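PDB 4LXR: protein toll from Drosophila melanogaster, which binds the cleaved, activated cytokine Spätzle at its extracellular leucine-rich repeats, switching on Toll signalling in embryonic dorsal-ventral patterning and antifungal defence. Local coordinates for residues I459-N463 / D464-T468; L475-Y479 / N480-S484; T376-S379 / G380-S384. One frame throughout, in Å; residues are numbered along the deposited sequence.

Contact 1. Residues I459-N463 / D464-T468; sequences IFVYN and DWKNT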
loop_
_atom_site.group_PDB
_atom_site.type_symbol
_atom_site.label_atom_id
_atom_site.label_comp_id
_atom_site.label_asym_id
_atom_site.label_seq_id
_atom_site.Cartn_x
_atom_site.Cartn_y
_atom_site.Cartn_z
ATOM N N ILE A 459 20.154 6.130 -13.710
ATOM C CA ILE A 459 21.479 5.737 -13.244
ATOM C C ILE A 459 22.094 6.782 -12.329
ATOM O O ILE A 459 23.179 6.585 -11.797
ATOM C CB ILE A 459 22.456 5.489 -14.428
ATOM C CG1 ILE A 459 22.622 6.752 -15.263
ATOM C CG2 ILE A 459 21.961 4.364 -15.303
ATOM C CD1 ILE A 459 23.698 6.628 -16.315
ATOM N N PHE A 460 21.399 7.890 -12.129
ATOM C CA PHE A 460 22.033 9.051 -11.519
ATOM C C PHE A 460 21.045 9.874 -10.706
ATOM O O PHE A 460 19.903 10.077 -11.129
ATOM C CB PHE A 460 22.630 9.899 -12.647
ATOM C CG PHE A 460 23.209 11.206 -12.206
ATOM C CD1 PHE A 460 24.362 11.248 -11.437
ATOM C CD2 PHE A 460 22.638 12.399 -12.621
ATOM C CE1 PHE A 460 24.920 12.462 -11.052
ATOM C CE2 PHE A 460 23.183 13.614 -12.246
ATOM C CZ PHE A 460 24.333 13.645 -11.458
ATOM N N VAL A 461 21.491 10.353 -9.547
ATOM C CA VAL A 461 20.712 11.300 -8.755
ATOM C C VAL A 461 20.928 12.721 -9.280
ATOM O O VAL A 461 21.953 13.331 -9.006
ATOM C CB VAL A 461 21.117 11.249 -7.270
ATOM C CG1 VAL A 461 20.309 12.236 -6.480
ATOM C CG2 VAL A 461 20.946 9.837 -6.720
ATOM N N TYR A 462 19.959 13.237 -10.035
ATOM C CA TYR A 462 20.084 14.542 -10.700
ATOM C C TYR A 462 20.169 15.748 -9.767
ATOM O O TYR A 462 19.748 15.687 -8.617
ATOM C CB TYR A 462 18.950 14.734 -11.727
ATOM C CG TYR A 462 19.185 13.944 -12.988
ATOM C CD1 TYR A 462 19.029 12.559 -13.002
ATOM C CD2 TYR A 462 19.595 14.576 -14.159
ATOM C CE1 TYR A 462 19.270 11.823 -14.156
ATOM C CE2 TYR A 462 19.820 13.850 -15.323
ATOM C CZ TYR A 462 19.662 12.476 -15.313
ATOM O OH TYR A 462 19.896 11.757 -16.463
ATOM N N ASN A 463 20.698 16.850 -10.287
ATOM C CA ASN A 463 20.947 18.058 -9.498
ATOM C C ASN A 463 19.693 18.713 -8.930
ATOM O O ASN A 463 19.661 19.098 -7.757
ATOM C CB ASN A 463 21.732 19.085 -10.322
ATOM C CG ASN A 463 21.888 20.413 -9.602
ATOM O OD1 ASN A 463 22.757 20.572 -8.746
ATOM N ND2 ASN A 463 21.040 21.377 -9.946
ATOM N N ASP A 464 18.665 18.851 -9.761
ATOM C CA ASP A 464 17.448 19.524 -9.324
ATOM C C ASP A 464 16.753 18.779 -8.192
ATOM O O ASP A 464 16.107 19.406 -7.354
ATOM C CB ASP A 464 16.481 19.760 -10.491
ATOM C CG ASP A 464 16.258 18.515 -11.324
ATOM O OD1 ASP A 464 17.260 17.875 -11.727
ATOM O OD2 ASP A 464 15.079 18.184 -11.578
ATOM N N TRP A 465 16.894 17.453 -8.155
ATOM C CA TRP A 465 16.227 16.660 -7.116
ATOM C C TRP A 465 16.824 16.988 -5.754
ATOM O O TRP A 465 16.146 16.907 -4.727
ATOM C CB TRP A 465 16.331 15.151 -7.388
ATOM C CG TRP A 465 15.778 14.706 -8.724
ATOM C CD1 TRP A 465 14.966 15.420 -9.557
ATOM C CD2 TRP A 465 16.012 13.448 -9.374
ATOM N NE1 TRP A 465 14.689 14.690 -10.689
ATOM C CE2 TRP A 465 15.318 13.474 -10.598
ATOM C CE3 TRP A 465 16.747 12.307 -9.041
ATOM C CZ2 TRP A 465 15.336 12.402 -11.493
ATOM C CZ3 TRP A 465 16.773 11.244 -9.933
ATOM C CH2 TRP A 465 16.067 11.297 -11.141
ATOM N N LYS A 466 18.099 17.364 -5.749
ATOM C CA LYS A 466 18.790 17.663 -4.499
ATOM C C LYS A 466 18.665 19.133 -4.126
ATOM O O LYS A 466 18.547 19.476 -2.949
ATOM C CB LYS A 466 20.280 17.307 -4.601
ATOM C CG LYS A 466 20.605 15.825 -4.721
ATOM C CD LYS A 466 22.118 15.618 -4.811
ATOM C CE LYS A 466 22.679 16.329 -6.039
ATOM N NZ LYS A 466 24.087 15.999 -6.337
ATOM N N ASN A 467 18.711 20.004 -5.129
ATOM C CA ASN A 467 18.944 21.420 -4.866
ATOM C C ASN A 467 17.825 22.358 -5.288
ATOM O O ASN A 467 17.784 23.506 -4.847
ATOM C CB ASN A 467 20.257 21.859 -5.511
ATOM C CG ASN A 467 21.449 21.099 -4.967
ATOM O OD1 ASN A 467 21.599 20.940 -3.752
ATOM N ND2 ASN A 467 22.303 20.616 -5.865
ATOM N N THR A 468 16.913 21.877 -6.125
ATOM C CA THR A 468 15.856 22.738 -6.634
ATOM C C THR A 468 14.522 22.385 -5.988
ATOM O O THR A 468 13.704 23.254 -5.722
ATOM C CB THR A 468 15.751 22.655 -8.174
ATOM O OG1 THR A 468 17.027 22.931 -8.761
ATOM C CG2 THR A 468 14.736 23.658 -8.701
HETATM O O HOH W 1 24.031 13.248 -7.330
HETATM O O HOH W 2 24.725 18.372 -8.564
#
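Tyr462 and Trp465 meet where the chain enters the short helix 463-467, in leucine-rich repeat 13 of the Toll ectodomain. The aromatic contact is a CH-pi one: Tyr462 CB sits over the centre of the six-membered ring of Trp465, 4.0 Å from its centroid, while the two rings lie obliquely, with Tyr462 CD1 3.7 Å from Trp465 CH2. With CG beside the backbone N (chi1 -57°), the indole folds back over the residues before the helix. A serine in place of Trp465 would probably leave Tyr462 CB without its aromatic cover and open a gap toward Leu477 of the next repeat. Backbone bonds close the first turn: Asn463 O accepts from Asn467 N at 2.9 Å and from Lys466 N at 3.1 Å. The two asparagine side chains add a polar clasp, in which Asn467 ND2 gives a hydrogen in its own amide plane to Asn463 OD1 at 2.9 Å, approaching above the plane of that acceptor. Lys466 lays CG against Val461 CG1, and its NZ, also hydrogen-bonded to Glu488 O, reaches a water at 2.9 Å that donates to Val461 O at 2.7 Å.

Contact 2. Residues L475-Y479 / N480-S484; sequences LDLSY and NNISS. With NAG (2-acetamido-2-deoxy-beta-D-glucopyranose), chain M; NAG (2-acetamido-2-deoxy-beta-D-glucopyranose), chain E.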
loop_
_atom_site.group_PDB
_atom_site.type_symbol
_atom_site.label_atom_id
_atom_site.label_comp_id
_atom_site.label_asym_id
_atom_site.label_seq_id
_atom_site.Cartn_x
_atom_site.Cartn_y
_atom_site.Cartn_z
ATOM N N LEU A 475 10.731 10.572 -2.861
ATOM C CA LEU A 475 11.498 10.361 -4.081
ATOM C C LEU A 475 11.802 8.874 -4.255
ATOM O O LEU A 475 12.761 8.358 -3.685
ATOM C CB LEU A 475 12.798 11.173 -4.038
ATOM C CG LEU A 475 13.781 10.957 -5.187
ATOM C CD1 LEU A 475 13.158 11.300 -6.534
ATOM C CD2 LEU A 475 15.058 11.762 -4.966
ATOM N N ASP A 476 10.988 8.184 -5.048
ATOM C CA ASP A 476 11.141 6.741 -5.205
ATOM C C ASP A 476 12.037 6.386 -6.374
ATOM O O ASP A 476 11.613 6.462 -7.531
ATOM C CB ASP A 476 9.785 6.056 -5.367
ATOM C CG ASP A 476 9.865 4.560 -5.157
ATOM O OD1 ASP A 476 10.970 3.983 -5.308
ATOM O OD2 ASP A 476 8.829 3.958 -4.827
ATOM N N LEU A 477 13.273 5.982 -6.073
ATOM C CA LEU A 477 14.209 5.594 -7.117
ATOM C C LEU A 477 14.465 4.088 -7.140
ATOM O O LEU A 477 15.419 3.631 -7.765
ATOM C CB LEU A 477 15.525 6.352 -6.972
ATOM C CG LEU A 477 15.504 7.845 -7.288
ATOM C CD1 LEU A 477 16.830 8.475 -6.911
ATOM C CD2 LEU A 477 15.211 8.072 -8.757
ATOM N N SER A 478 13.608 3.321 -6.474
ATOM C CA SER A 478 13.824 1.885 -6.349
ATOM C C SER A 478 13.728 1.176 -7.685
ATOM O O SER A 478 13.016 1.631 -8.581
ATOM C CB SER A 478 12.848 1.246 -5.348
ATOM O OG SER A 478 11.520 1.208 -5.852
ATOM N N TYR A 479 14.452 0.063 -7.806
ATOM C CA TYR A 479 14.405 -0.790 -8.993
ATOM C C TYR A 479 14.893 -0.038 -10.225
ATOM O O TYR A 479 14.431 -0.276 -11.346
ATOM C CB TYR A 479 12.988 -1.357 -9.220
ATOM C CG TYR A 479 12.576 -2.412 -8.215
ATOM C CD1 TYR A 479 12.955 -3.741 -8.380
ATOM C CD2 TYR A 479 11.803 -2.082 -7.104
ATOM C CE1 TYR A 479 12.579 -4.712 -7.461
ATOM C CE2 TYR A 479 11.418 -3.048 -6.179
ATOM C CZ TYR A 479 11.807 -4.360 -6.368
ATOM O OH TYR A 479 11.432 -5.323 -5.458
ATOM N N ASN A 480 15.811 0.890 -10.003
ATOM C CA ASN A 480 16.483 1.564 -11.105
ATOM C C ASN A 480 17.893 1.004 -11.317
ATOM O O ASN A 480 18.151 -0.149 -10.970
ATOM C CB ASN A 480 16.462 3.079 -10.910
ATOM C CG ASN A 480 15.132 3.687 -11.317
ATOM O OD1 ASN A 480 14.944 4.029 -12.470
ATOM N ND2 ASN A 480 14.202 3.807 -10.373
ATOM N N ASN A 481 18.794 1.796 -11.890
ATOM C CA ASN A 481 20.086 1.257 -12.303
ATOM C C ASN A 481 21.283 2.033 -11.753
ATOM O O ASN A 481 22.362 2.027 -12.353
ATOM C CB ASN A 481 20.166 1.174 -13.835
ATOM C CG ASN A 481 20.380 -0.248 -14.338
ATOM O OD1 ASN A 481 21.502 -0.761 -14.316
ATOM N ND2 ASN A 481 19.299 -0.893 -14.789
ATOM N N ILE A 482 21.086 2.706 -10.620
ATOM C CA ILE A 482 22.174 3.419 -9.963
ATOM C C ILE A 482 23.237 2.390 -9.569
ATOM O O ILE A 482 22.909 1.345 -9.018
ATOM C CB ILE A 482 21.647 4.177 -8.742
ATOM C CG1 ILE A 482 20.531 5.143 -9.177
ATOM C CG2 ILE A 482 22.786 4.896 -7.999
ATOM C CD1 ILE A 482 19.752 5.753 -8.021
ATOM N N SER A 483 24.500 2.651 -9.884
ATOM C CA SER A 483 25.531 1.642 -9.634
ATOM C C SER A 483 26.520 1.998 -8.514
ATOM O O SER A 483 27.285 1.149 -8.067
ATOM C CB SER A 483 26.274 1.292 -10.930
ATOM O OG SER A 483 26.911 2.442 -11.449
ATOM N N SER A 484 26.504 3.244 -8.055
ATOM C CA SER A 484 27.400 3.649 -6.977
ATOM C C SER A 484 26.962 4.963 -6.340
ATOM O O SER A 484 26.263 5.761 -6.970
ATOM C CB SER A 484 28.842 3.766 -7.479
ATOM O OG SER A 484 28.970 4.862 -8.365
HETATM C C1 NAG M . 19.503 -1.410 -16.125
HETATM C C2 NAG M . 18.931 -2.711 -16.731
HETATM C C3 NAG M . 18.509 -2.521 -18.199
HETATM C C4 NAG M . 19.565 -1.782 -19.020
HETATM C C5 NAG M . 20.179 -0.624 -18.237
HETATM C C6 NAG M . 20.214 0.671 -19.012
HETATM C C7 NAG M . 19.552 -4.971 -15.993
HETATM C C8 NAG M . 20.637 -6.006 -15.935
HETATM N N2 NAG M . 19.869 -3.822 -16.599
HETATM O O3 NAG M . 17.248 -1.863 -18.279
HETATM O O4 NAG M . 20.585 -2.679 -19.448
HETATM O O5 NAG M . 19.400 -0.378 -17.065
HETATM O O6 NAG M . 21.076 1.615 -18.393
HETATM O O7 NAG M . 18.439 -5.168 -15.513
HETATM C C1 NAG E . 9.005 -3.179 -13.639
HETATM C C2 NAG E . 8.268 -4.268 -12.836
HETATM C C3 NAG E . 7.888 -5.439 -13.743
HETATM C C4 NAG E . 7.137 -4.952 -14.978
HETATM C C5 NAG E . 7.975 -3.892 -15.684
HETATM C C6 NAG E . 7.314 -3.322 -16.918
HETATM C C7 NAG E . 8.870 -4.360 -10.451
HETATM C C8 NAG E . 9.799 -4.952 -9.434
HETATM N N2 NAG E . 9.074 -4.737 -11.720
HETATM O O3 NAG E . 7.103 -6.354 -12.990
HETATM O O4 NAG E . 6.928 -6.030 -15.883
HETATM O O5 NAG E . 8.210 -2.799 -14.786
HETATM O O6 NAG E . 6.096 -2.664 -16.597
HETATM O O7 NAG E . 7.978 -3.577 -10.139
#
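Between Leu477 and Asn480 the backbone leaves strand 474-476 and turns sharply through Tyr479, which has left-handed torsions (phi 63°, psi 31°). Asn480 braces this bend from inside. Its CG stands beside the backbone N (chi1 -80°), which folds the amide back so that ND2 donates to Leu477 O at 2.9 Å, arriving well above the plane of that carbonyl. The same amide is gripped by the preceding repeat, ND2 giving to Leu453 O and OD1 accepting from Ile458 N, so a buried polar group is satisfied at both ends and its rotation fixed. Leu477 O also takes a hydrogen from Asn505 ND2, and Asn505 OD1 receives Ile482 N, as if the next repeat copied the grip. On the apolar side, Leu477 CD1 and Ile482 CD1 meet at 4.1 Å, their side chains crossing at about a right angle. At the end of the strand, Asp476 OD1 accepts from Ser478 N at 3.0 Å, an Asx turn, and from Ser478 OG at 2.9 Å; its OD2 forms a salt bridge with Arg454. Sugar marks the outer side. Asn481 ND2 is bonded covalently to C1 of an N-acetylglucosamine, and the acetyl methyl C8 of another such sugar lies over one face of the Tyr479 ring, 3.4 Å from CE1 and shifted toward the rim. His504 stacks on the same ring. Leu475, Leu477, Asn480 and Ile482 fit the LxLxxNxL signature of the leucine-rich repeat, with isoleucine in the last place, in which one asparagine per turn ties neighbouring coils of the solenoid together.

Contact 3. Residues T376-S379 / G380-S384; sequences TGIS and GDIFS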
loop_
_atom_site.group_PDB
_atom_site.type_symbol
_atom_site.label_atom_id
_atom_site.label_comp_id
_atom_site.label_asym_id
_atom_site.label_seq_id
_atom_site.Cartn_x
_atom_site.Cartn_y
_atom_site.Cartn_z
ATOM N N THR A 376 4.611 6.182 -25.169
ATOM C CA THR A 376 6.059 6.060 -25.293
ATOM C C THR A 376 6.807 7.360 -25.062
ATOM O O THR A 376 8.013 7.351 -24.971
ATOM C CB THR A 376 6.477 5.571 -26.674
ATOM O OG1 THR A 376 5.829 6.371 -27.668
ATOM C CG2 THR A 376 6.129 4.111 -26.870
ATOM N N GLY A 377 6.102 8.476 -24.966
ATOM C CA GLY A 377 6.779 9.747 -24.842
ATOM C C GLY A 377 5.933 10.792 -24.161
ATOM O O GLY A 377 4.725 10.623 -23.988
ATOM N N ILE A 378 6.580 11.864 -23.728
ATOM C CA ILE A 378 5.865 13.039 -23.259
ATOM C C ILE A 378 6.433 14.169 -24.079
ATOM O O ILE A 378 7.660 14.382 -24.092
ATOM C CB ILE A 378 6.087 13.323 -21.766
ATOM C CG1 ILE A 378 5.825 12.070 -20.938
ATOM C CG2 ILE A 378 5.189 14.472 -21.304
ATOM C CD1 ILE A 378 5.824 12.323 -19.440
ATOM N N SER A 379 5.566 14.862 -24.805
ATOM C CA SER A 379 6.044 15.869 -25.738
ATOM C C SER A 379 6.107 17.211 -25.032
ATOM O O SER A 379 5.626 17.350 -23.904
ATOM C CB SER A 379 5.146 15.951 -26.982
ATOM O OG SER A 379 3.887 16.535 -26.678
ATOM N N GLY A 380 6.705 18.191 -25.702
ATOM C CA GLY A 380 6.798 19.528 -25.154
ATOM C C GLY A 380 5.486 20.288 -25.090
ATOM O O GLY A 380 5.400 21.288 -24.385
ATOM N N ASP A 381 4.460 19.817 -25.803
ATOM C CA ASP A 381 3.185 20.543 -25.887
ATOM C C ASP A 381 2.020 19.937 -25.115
ATOM O O ASP A 381 1.080 20.650 -24.762
ATOM C CB ASP A 381 2.747 20.698 -27.349
ATOM C CG ASP A 381 3.518 21.777 -28.083
ATOM O OD1 ASP A 381 4.224 22.569 -27.426
ATOM O OD2 ASP A 381 3.400 21.840 -29.324
ATOM N N ILE A 382 2.071 18.632 -24.872
ATOM C CA ILE A 382 0.914 17.918 -24.351
ATOM C C ILE A 382 0.346 18.519 -23.061
ATOM O O ILE A 382 -0.873 18.620 -22.922
ATOM C CB ILE A 382 1.185 16.385 -24.199
ATOM C CG1 ILE A 382 -0.076 15.655 -23.729
ATOM C CG2 ILE A 382 2.336 16.115 -23.253
ATOM C CD1 ILE A 382 -1.180 15.611 -24.768
ATOM N N PHE A 383 1.215 18.948 -22.143
ATOM C CA PHE A 383 0.756 19.461 -20.840
ATOM C C PHE A 383 0.986 20.964 -20.689
ATOM O O PHE A 383 0.899 21.493 -19.583
ATOM C CB PHE A 383 1.487 18.761 -19.679
ATOM C CG PHE A 383 1.360 17.262 -19.675
ATOM C CD1 PHE A 383 0.161 16.639 -20.004
ATOM C CD2 PHE A 383 2.447 16.471 -19.330
ATOM C CE1 PHE A 383 0.057 15.261 -19.985
ATOM C CE2 PHE A 383 2.349 15.093 -19.314
ATOM C CZ PHE A 383 1.155 14.482 -19.639
ATOM N N SER A 384 1.279 21.651 -21.792
ATOM C CA SER A 384 1.764 23.028 -21.722
ATOM C C SER A 384 0.714 24.023 -21.251
ATOM O O SER A 384 1.047 25.160 -20.919
ATOM C CB SER A 384 2.329 23.477 -23.069
ATOM O OG SER A 384 1.282 23.634 -24.010
HETATM O O HOH W 3 3.900 18.900 -22.074
#
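Ile378, Ile382 and Phe383 make a local apolar contact round the turn that follows strand 377-378, in leucine-rich repeat 10. Ile378 does the touching with one methyl: CG2 approaches Phe383 CE2 at 3.5 Å, obliquely to the ring, and Ile382 CG2 at 3.8 Å. That branch of Ile378 stands opposite the backbone N (chi1 -51° for CG1), where it faces the returning chain. Ile382 CG2 in turn lies over the centre of the Phe383 ring, covering one of its faces. Neighbouring coils close in on the cluster, with Ile382 against Phe359 and Ile378 against Phe407. Phe359, Phe383 and Phe407 recur every 24 residues, consistent with the phenylalanine spine of leucine-rich repeat solenoids, which packs the interior next to the convex side of the coils. The polar half of the turn hangs on Ser379. Its OG, tucked between the backbone N and the carbonyl carbon (chi1 71°) and hydrogen-bonded to Asp356 OD1, receives weak bonds from Ile382 N at 3.3 Å and from Asp381 N at 3.4 Å. A water spans the mouth of the loop, donating to Ser379 O at 3.0 Å and accepting from Phe383 N at 2.7 Å. Asp381 to Ser384 then form a type I beta turn, in which Asp381 O is gripped twice from the same face of its plane, by Ser384 N and by Ser384 OG, each at 3.1 Å.

Contacts 1 and 2 belong to consecutive coils, repeats 13 and 14, and touch: Trp465 CZ3 packs 3.7 Å from Leu477 CD2, and Ile482 CG1 lies against Ile459 and Phe460. Contact 3, three repeats before contact 1, touches neither; its centre is about 22 Å from that of contact 1 and 24 Å from that of contact 2. Contact 2 is the most buried, yet it rests on an asparagine amide and borders a glycosylated surface. Contacts 1 and 3 are partly buried and both follow the concave-face strand and asparagine of their coil, but contact 1 uses a helix turn and an indole, contact 3 a beta turn and isoleucine methyls set against a phenyl ring.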